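Local coordinates for protein PelD (Pseudomonas aeruginosa, PDB 4EU0) that binds the second messenger cyclic-di-GMP through its GGDEF-like domain, acting as an effector in pellicle formation, at residues 146-151 with 167-172; 109-112 with 116-119; 189-194 with 218-223. One frame throughout, in Å; residues are numbered along the deposited sequence.

Contact 1 of 3, residues 146-151 with 167-172; sequences IADLLQ and FSQYLK
The Asp148 carboxylate, against which the side-chain amide of Gln169 is stacked, is gripped from two further sides: OD2 makes a salt bridge to NE of Arg173, and OD1 takes a weak hydrogen bond from the backbone N of Thr113. Carboxylate and amide planes are only 28° apart. Gln169 arrives there from helix 162-181 as a straight arm, CG anti to the backbone N (chi1 -179°) and the chain extended beyond it. The two side chains run antiparallel alongside one another, which brings Gln169 CD to 3.8 Å from Asp148 CB and leaves the amide end close to the backbone carbonyl of Asp148. That carbonyl also accepts the backbone N of Gln151, with Asp148 O and Gln151 N 3.1 Å apart. Helices 133-150 and 162-181 meet here across the junction between the GAF and GGDEF-like parts of PelD, through a small interface of 160 Å². On one flank Leu149 CD2 approaches Tyr170 OH at 4.0 Å, the two side chains roughly perpendicular. The Tyr170 hydroxyl is hydrogen-bonded to Arg11 of helix 2-16, while its side chain packs on Val214 and Leu230 of the GGDEF-like sheet. Asp213, a cyclic-di-GMP-binding residue, lies about 7 Å from Tyr170 between side chains.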
loop_
_atom_site.group_PDB
_atom_site.type_symbol
_atom_site.label_atom_id
_atom_site.label_comp_id
_atom_site.label_asym_id
_atom_site.label_seq_id
_atom_site.Cartn_x
_atom_site.Cartn_y
_atom_site.Cartn_z
ATOM N N ILE A 146 7.164 0.456 -1.124
ATOM C CA ILE A 146 7.940 0.876 -2.283
ATOM C C ILE A 146 7.925 -0.185 -3.378
ATOM O O ILE A 146 7.744 0.141 -4.547
ATOM C CB ILE A 146 9.385 1.248 -1.917
ATOM C CG1 ILE A 146 9.390 2.492 -1.027
ATOM C CG2 ILE A 146 10.217 1.507 -3.192
ATOM C CD1 ILE A 146 10.703 2.705 -0.264
ATOM N N ALA A 147 8.112 -1.448 -2.990
ATOM C CA ALA A 147 8.091 -2.561 -3.928
ATOM C C ALA A 147 6.801 -2.607 -4.746
ATOM O O ALA A 147 6.845 -2.860 -5.950
ATOM C CB ALA A 147 8.306 -3.884 -3.199
ATOM N N ASP A 148 5.666 -2.366 -4.087
ATOM C CA ASP A 148 4.359 -2.353 -4.760
ATOM C C ASP A 148 4.280 -1.261 -5.810
ATOM O O ASP A 148 3.761 -1.473 -6.907
ATOM C CB ASP A 148 3.224 -2.107 -3.765
ATOM C CG ASP A 148 3.017 -3.254 -2.815
ATOM O OD1 ASP A 148 3.606 -4.338 -3.033
ATOM O OD2 ASP A 148 2.246 -3.054 -1.847
ATOM N N LEU A 149 4.777 -0.087 -5.440
ATOM C CA LEU A 149 4.742 1.081 -6.306
ATOM C C LEU A 149 5.531 0.875 -7.605
ATOM O O LEU A 149 5.150 1.389 -8.663
ATOM C CB LEU A 149 5.213 2.324 -5.536
ATOM C CG LEU A 149 4.229 2.884 -4.497
ATOM C CD1 LEU A 149 4.844 4.043 -3.737
ATOM C CD2 LEU A 149 2.917 3.322 -5.149
ATOM N N LEU A 150 6.607 0.093 -7.525
ATOM C CA LEU A 150 7.447 -0.195 -8.686
ATOM C C LEU A 150 6.783 -1.148 -9.687
ATOM O O LEU A 150 7.167 -1.189 -10.858
ATOM C CB LEU A 150 8.805 -0.747 -8.237
ATOM C CG LEU A 150 9.663 0.167 -7.356
ATOM C CD1 LEU A 150 10.847 -0.599 -6.797
ATOM C CD2 LEU A 150 10.134 1.397 -8.129
ATOM N N GLN A 151 5.773 -1.888 -9.233
ATOM C CA GLN A 151 5.117 -2.905 -10.065
ATOM C C GLN A 151 4.045 -2.388 -11.029
ATOM O O GLN A 151 3.376 -3.184 -11.697
ATOM C CB GLN A 151 4.540 -4.030 -9.193
ATOM C CG GLN A 151 5.588 -4.949 -8.562
ATOM C CD GLN A 151 6.337 -5.822 -9.570
ATOM O OE1 GLN A 151 6.476 -5.472 -10.740
ATOM N NE2 GLN A 151 6.835 -6.960 -9.106
ATOM N N PHE A 167 -6.784 -1.543 -6.783
ATOM C CA PHE A 167 -7.578 -1.776 -5.587
ATOM C C PHE A 167 -7.127 -3.087 -4.945
ATOM O O PHE A 167 -6.884 -3.124 -3.748
ATOM C CB PHE A 167 -9.074 -1.818 -5.903
ATOM C CG PHE A 167 -9.929 -1.899 -4.678
ATOM C CD1 PHE A 167 -10.330 -0.738 -4.028
ATOM C CD2 PHE A 167 -10.307 -3.137 -4.162
ATOM C CE1 PHE A 167 -11.108 -0.812 -2.873
ATOM C CE2 PHE A 167 -11.077 -3.215 -3.007
ATOM C CZ PHE A 167 -11.481 -2.049 -2.379
ATOM N N SER A 168 -7.031 -4.137 -5.756
ATOM C CA SER A 168 -6.593 -5.458 -5.310
ATOM C C SER A 168 -5.222 -5.414 -4.633
ATOM O O SER A 168 -5.036 -5.936 -3.527
ATOM C CB SER A 168 -6.568 -6.425 -6.501
ATOM O OG SER A 168 -6.296 -7.738 -6.067
ATOM N N GLN A 169 -4.259 -4.785 -5.299
ATOM C CA GLN A 169 -2.925 -4.636 -4.727
ATOM C C GLN A 169 -2.921 -3.881 -3.397
ATOM O O GLN A 169 -2.373 -4.362 -2.425
ATOM C CB GLN A 169 -1.968 -3.976 -5.718
ATOM C CG GLN A 169 -0.549 -3.833 -5.168
ATOM C CD GLN A 169 0.356 -2.993 -6.052
ATOM O OE1 GLN A 169 1.484 -3.395 -6.365
ATOM N NE2 GLN A 169 -0.130 -1.818 -6.455
ATOM N N TYR A 170 -3.530 -2.692 -3.367
ATOM C CA TYR A 170 -3.576 -1.885 -2.163
ATOM C C TYR A 170 -4.278 -2.599 -1.004
ATOM O O TYR A 170 -3.829 -2.524 0.130
ATOM C CB TYR A 170 -4.238 -0.524 -2.444
ATOM C CG TYR A 170 -3.383 0.520 -3.144
ATOM C CD1 TYR A 170 -3.430 1.861 -2.734
ATOM C CD2 TYR A 170 -2.549 0.193 -4.220
ATOM C CE1 TYR A 170 -2.663 2.849 -3.380
ATOM C CE2 TYR A 170 -1.774 1.183 -4.868
ATOM C CZ TYR A 170 -1.852 2.502 -4.440
ATOM O OH TYR A 170 -1.104 3.479 -5.054
ATOM N N LEU A 171 -5.374 -3.296 -1.304
ATOM C CA LEU A 171 -6.078 -4.069 -0.280
ATOM C C LEU A 171 -5.184 -5.161 0.304
ATOM O O LEU A 171 -5.118 -5.320 1.521
ATOM C CB LEU A 171 -7.372 -4.668 -0.840
ATOM C CG LEU A 171 -8.180 -5.563 0.115
ATOM C CD1 LEU A 171 -8.609 -4.828 1.372
ATOM C CD2 LEU A 171 -9.389 -6.097 -0.646
ATOM N N LYS A 172 -4.479 -5.891 -0.550
ATOM C CA LYS A 172 -3.608 -6.959 -0.036
ATOM C C LYS A 172 -2.503 -6.364 0.813
ATOM O O LYS A 172 -2.191 -6.875 1.881
ATOM C CB LYS A 172 -3.018 -7.806 -1.160
ATOM C CG LYS A 172 -2.310 -9.045 -0.629
ATOM C CD LYS A 172 -1.793 -9.939 -1.741
ATOM C CE LYS A 172 -1.172 -11.191 -1.147
ATOM N NZ LYS A 172 -0.753 -12.168 -2.188
#

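Contact 2 of 3, residues 109-112 with 116-119; sequences PLVD and RILA
The Asp112 carboxylate is met from above its plane by the backbone N of Arg116, which donates to OD1 at 2.9 Å from a position 48° out of that plane. Arg116 CB also lies against the group, 3.4 Å from Asp112 OD2, and Leu118 CD1 touches the same oxygen at 3.7 Å. The Arg116 guanidinium extends elsewhere, its plane turned 76° from the carboxylate, so the aspartate meets the backbone and CB of this arginine and not its charged end. OD1 also accepts the N of Asp114, and OD2 takes NE2 of Gln151, which fixes the rotation of the group. Asp112 N returns a bond to Arg116 O at 3.0 Å, closing the end of a beta hairpin formed by strands 106-111 and 117-123 in the GAF sheet. Further along, Leu110 N donates almost straight to Ala119 O (2.8 Å), and Leu110 O accepts Leu118 N (2.9 Å). The register slips by one residue: Leu110 pairs with Ala119 but Val111 with Ile117, leaving Leu118 as the extra residue of a beta bulge. On one face Leu110 CD2 packs on Ala119 CB, and Leu110 also touches Ala143 and Ala147 of helix 133-150. On the other, Val111 and Ile117 run alongside each other, with Val111 CG2 and Ile117 CD1 tightly packed at 3.4 Å. Backbone bonds thus hold the strands, while one carboxylate ties the turn by accepting Arg116 N, Asp114 N and Gln151 NE2.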
loop_
_atom_site.group_PDB
_atom_site.type_symbol
_atom_site.label_atom_id
_atom_site.label_comp_id
_atom_site.label_asym_id
_atom_site.label_seq_id
_atom_site.Cartn_x
_atom_site.Cartn_y
_atom_site.Cartn_z
ATOM N N PRO A 109 14.789 -6.663 2.416
ATOM C CA PRO A 109 14.368 -6.912 1.046
ATOM C C PRO A 109 13.144 -6.063 0.720
ATOM O O PRO A 109 12.330 -5.784 1.608
ATOM C CB PRO A 109 13.997 -8.388 1.073
ATOM C CG PRO A 109 13.427 -8.580 2.447
ATOM C CD PRO A 109 14.188 -7.630 3.355
ATOM N N LEU A 110 13.033 -5.637 -0.534
ATOM C CA LEU A 110 11.851 -4.927 -0.998
ATOM C C LEU A 110 11.002 -5.953 -1.736
ATOM O O LEU A 110 11.359 -6.416 -2.828
ATOM C CB LEU A 110 12.233 -3.743 -1.898
ATOM C CG LEU A 110 12.827 -2.459 -1.315
ATOM C CD1 LEU A 110 14.213 -2.635 -0.669
ATOM C CD2 LEU A 110 12.907 -1.430 -2.425
ATOM N N VAL A 111 9.903 -6.344 -1.097
ATOM C CA VAL A 111 9.096 -7.475 -1.544
ATOM C C VAL A 111 7.687 -6.998 -1.878
ATOM O O VAL A 111 7.021 -6.391 -1.034
ATOM C CB VAL A 111 9.012 -8.578 -0.453
ATOM C CG1 VAL A 111 8.367 -9.842 -1.006
ATOM C CG2 VAL A 111 10.387 -8.910 0.119
ATOM N N ASP A 112 7.243 -7.265 -3.105
ATOM C CA ASP A 112 5.881 -6.906 -3.506
ATOM C C ASP A 112 4.818 -7.816 -2.872
ATOM O O ASP A 112 5.149 -8.782 -2.177
ATOM C CB ASP A 112 5.743 -6.799 -5.050
ATOM C CG ASP A 112 5.749 -8.154 -5.768
ATOM O OD1 ASP A 112 5.557 -9.220 -5.142
ATOM O OD2 ASP A 112 5.945 -8.151 -7.007
ATOM N N ARG A 116 7.503 -11.320 -4.573
ATOM C CA ARG A 116 8.669 -11.136 -5.446
ATOM C C ARG A 116 9.637 -10.138 -4.817
ATOM O O ARG A 116 9.250 -9.020 -4.480
ATOM C CB ARG A 116 8.231 -10.650 -6.834
ATOM C CG ARG A 116 9.213 -10.963 -7.975
ATOM C CD ARG A 116 8.470 -11.035 -9.300
ATOM N NE ARG A 116 9.310 -10.748 -10.468
ATOM C CZ ARG A 116 8.856 -10.678 -11.714
ATOM N NH1 ARG A 116 7.569 -10.892 -11.967
ATOM N NH2 ARG A 116 9.681 -10.401 -12.716
ATOM N N ILE A 117 10.887 -10.558 -4.633
ATOM C CA ILE A 117 11.924 -9.676 -4.094
ATOM C C ILE A 117 12.484 -8.884 -5.265
ATOM O O ILE A 117 13.177 -9.442 -6.122
ATOM C CB ILE A 117 13.103 -10.471 -3.448
ATOM C CG1 ILE A 117 12.630 -11.752 -2.735
ATOM C CG2 ILE A 117 13.979 -9.564 -2.583
ATOM C CD1 ILE A 117 11.694 -11.594 -1.591
ATOM N N LEU A 118 12.161 -7.594 -5.306
ATOM C CA LEU A 118 12.583 -6.717 -6.395
ATOM C C LEU A 118 13.980 -6.160 -6.166
ATOM O O LEU A 118 14.740 -5.986 -7.117
ATOM C CB LEU A 118 11.604 -5.552 -6.548
ATOM C CG LEU A 118 10.310 -5.741 -7.346
ATOM C CD1 LEU A 118 9.389 -6.779 -6.729
ATOM C CD2 LEU A 118 9.602 -4.408 -7.438
ATOM N N ALA A 119 14.297 -5.891 -4.899
ATOM C CA ALA A 119 15.508 -5.160 -4.525
ATOM C C ALA A 119 15.930 -5.478 -3.100
ATOM O O ALA A 119 15.166 -6.059 -2.324
ATOM C CB ALA A 119 15.289 -3.658 -4.685
#

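Contact 3 of 3, residues 189-194 with 218-223; sequences AFELTD and LRNDEG
Glu191 OE2 and Asn220 ND2 are the closest atoms across this contact, joined by a weak hydrogen bond of 3.4 Å. The side chains stand roughly perpendicular, with carboxylate and amide planes turned 72° apart. Glu191 reaches over with CG anti to its backbone N (chi1 -178°) and the chain extended to the carboxylate, whose stronger partners lie outside these segments and are charged: Arg224 pairs with OE2 and Arg268 with OE1. These two arginines, more than the long amide bond, would hold this buried acid and probably stabilise its charge. Asn220 ND2 also donates to the carbonyl of Cys289. Its OD1 accepts Glu222 N at 3.0 Å, with that donor well above the amide plane, and the N of Arg224. One amide group therefore both reaches across to strand 185-192 and organises its own turn. Behind it, Gly223 N bonds to Asn220 O at 2.9 Å, and Arg219 NH1 donates to Gly223 O at 2.9 Å in the plane of its guanidinium. Strands 185-192 and 214-219 are not sheet neighbours: strand 225-231 runs between them, and the side chains bridge past its start. What results is an Asx turn led by Asn220 within a type I beta turn, Asn220 to Gly223, at the connection of the hairpin 214-219/225-231 in the antiparallel sheet of the GGDEF-like domain.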
loop_
_atom_site.group_PDB
_atom_site.type_symbol
_atom_site.label_atom_id
_atom_site.label_comp_id
_atom_site.label_asym_id
_atom_site.label_seq_id
_atom_site.Cartn_x
_atom_site.Cartn_y
_atom_site.Cartn_z
ATOM N N ALA A 189 -17.989 0.502 2.274
ATOM C CA ALA A 189 -18.822 0.160 1.125
ATOM C C ALA A 189 -20.036 1.056 1.166
ATOM O O ALA A 189 -20.785 1.032 2.146
ATOM C CB ALA A 189 -19.228 -1.288 1.183
ATOM N N PHE A 190 -20.230 1.850 0.115
ATOM C CA PHE A 190 -21.419 2.683 0.007
ATOM C C PHE A 190 -22.386 2.018 -0.950
ATOM O O PHE A 190 -22.129 1.950 -2.152
ATOM C CB PHE A 190 -21.059 4.101 -0.456
ATOM C CG PHE A 190 -20.110 4.817 0.462
ATOM C CD1 PHE A 190 -20.588 5.524 1.557
ATOM C CD2 PHE A 190 -18.738 4.811 0.221
ATOM C CE1 PHE A 190 -19.717 6.187 2.428
ATOM C CE2 PHE A 190 -17.854 5.489 1.076
ATOM C CZ PHE A 190 -18.339 6.175 2.176
ATOM N N GLU A 191 -23.481 1.484 -0.410
ATOM C CA GLU A 191 -24.488 0.833 -1.226
ATOM C C GLU A 191 -25.566 1.850 -1.562
ATOM O O GLU A 191 -26.150 2.460 -0.673
ATOM C CB GLU A 191 -25.086 -0.365 -0.490
ATOM C CG GLU A 191 -26.114 -1.126 -1.318
ATOM C CD GLU A 191 -26.875 -2.176 -0.525
ATOM O OE1 GLU A 191 -26.750 -2.226 0.719
ATOM O OE2 GLU A 191 -27.617 -2.953 -1.166
ATOM N N LEU A 192 -25.804 2.049 -2.854
ATOM C CA LEU A 192 -26.699 3.107 -3.294
ATOM C C LEU A 192 -28.047 2.511 -3.673
ATOM O O LEU A 192 -28.213 1.945 -4.756
ATOM C CB LEU A 192 -26.068 3.907 -4.442
ATOM C CG LEU A 192 -24.599 4.309 -4.210
ATOM C CD1 LEU A 192 -24.089 5.180 -5.360
ATOM C CD2 LEU A 192 -24.392 5.015 -2.886
ATOM N N THR A 193 -29.007 2.649 -2.764
ATOM C CA THR A 193 -30.266 1.913 -2.844
ATOM C C THR A 193 -31.379 2.658 -3.569
ATOM O O THR A 193 -32.431 2.081 -3.851
ATOM C CB THR A 193 -30.760 1.501 -1.440
ATOM O OG1 THR A 193 -31.128 2.668 -0.694
ATOM C CG2 THR A 193 -29.673 0.751 -0.696
ATOM N N ASP A 194 -31.168 3.947 -3.827
ATOM C CA ASP A 194 -32.169 4.762 -4.515
ATOM C C ASP A 194 -31.618 5.136 -5.883
ATOM O O ASP A 194 -30.708 5.962 -5.977
ATOM C CB ASP A 194 -32.485 6.024 -3.705
ATOM C CG ASP A 194 -33.688 6.810 -4.252
ATOM O OD1 ASP A 194 -33.894 6.906 -5.488
ATOM O OD2 ASP A 194 -34.436 7.351 -3.424
ATOM N N LEU A 218 -18.804 -0.897 -8.457
ATOM C CA LEU A 218 -19.358 -2.225 -8.711
ATOM C C LEU A 218 -20.876 -2.210 -8.704
ATOM O O LEU A 218 -21.497 -1.247 -8.258
ATOM C CB LEU A 218 -18.863 -3.214 -7.641
ATOM C CG LEU A 218 -17.353 -3.433 -7.493
ATOM C CD1 LEU A 218 -17.069 -4.261 -6.264
ATOM C CD2 LEU A 218 -16.768 -4.086 -8.733
ATOM N N ARG A 219 -21.464 -3.285 -9.223
ATOM C CA ARG A 219 -22.886 -3.549 -9.059
ATOM C C ARG A 219 -23.022 -4.835 -8.258
ATOM O O ARG A 219 -22.408 -5.837 -8.603
ATOM C CB ARG A 219 -23.570 -3.698 -10.422
ATOM C CG ARG A 219 -23.626 -2.408 -11.233
ATOM C CD ARG A 219 -24.813 -1.548 -10.807
ATOM N NE ARG A 219 -24.956 -0.345 -11.627
ATOM C CZ ARG A 219 -26.082 0.354 -11.741
ATOM N NH1 ARG A 219 -27.180 -0.036 -11.102
ATOM N NH2 ARG A 219 -26.114 1.440 -12.505
ATOM N N ASN A 220 -23.813 -4.816 -7.191
ATOM C CA ASN A 220 -23.997 -6.036 -6.399
ATOM C C ASN A 220 -25.074 -6.976 -6.960
ATOM O O ASN A 220 -25.653 -6.707 -8.018
ATOM C CB ASN A 220 -24.204 -5.724 -4.905
ATOM C CG ASN A 220 -25.581 -5.155 -4.579
ATOM O OD1 ASN A 220 -26.481 -5.076 -5.425
ATOM N ND2 ASN A 220 -25.750 -4.750 -3.325
ATOM N N ASP A 221 -25.332 -8.072 -6.250
ATOM C CA ASP A 221 -26.265 -9.099 -6.719
ATOM C C ASP A 221 -27.732 -8.650 -6.737
ATOM O O ASP A 221 -28.585 -9.336 -7.302
ATOM C CB ASP A 221 -26.095 -10.391 -5.905
ATOM C CG ASP A 221 -26.477 -10.225 -4.440
ATOM O OD1 ASP A 221 -26.656 -9.078 -3.972
ATOM O OD2 ASP A 221 -26.605 -11.262 -3.754
ATOM N N GLU A 222 -28.021 -7.506 -6.120
ATOM C CA GLU A 222 -29.359 -6.913 -6.170
ATOM C C GLU A 222 -29.440 -5.846 -7.272
ATOM O O GLU A 222 -30.476 -5.199 -7.451
ATOM C CB GLU A 222 -29.738 -6.317 -4.810
ATOM C CG GLU A 222 -29.768 -7.326 -3.650
ATOM C CD GLU A 222 -30.994 -8.217 -3.653
ATOM O OE1 GLU A 222 -32.080 -7.744 -3.254
ATOM O OE2 GLU A 222 -30.870 -9.403 -4.032
ATOM N N GLY A 223 -28.338 -5.673 -8.000
ATOM C CA GLY A 223 -28.266 -4.728 -9.116
ATOM C C GLY A 223 -27.968 -3.292 -8.722
ATOM O O GLY A 223 -28.074 -2.379 -9.550
#

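Contacts 1 and 2 touch: they share Gln151 and Asp112, whose side chains meet beside the hairpin, so the surface contact between helices abuts the more buried sheet contact. The centre of contact 3 lies far off, about 37 Å from that of contact 2, in the sheet of the GGDEF-like domain. The chemistry follows the place: contact 2 combines backbone bonds with apolar packing on both faces, contact 1 is a sparse, mostly side-chain meeting at the domain junction, and contact 3 is a weak polar bond between two buried residues, beside the arginine partners of Glu191. Helix 162-181 is followed by strand 185-192, linking contacts 1 and 3 along the chain.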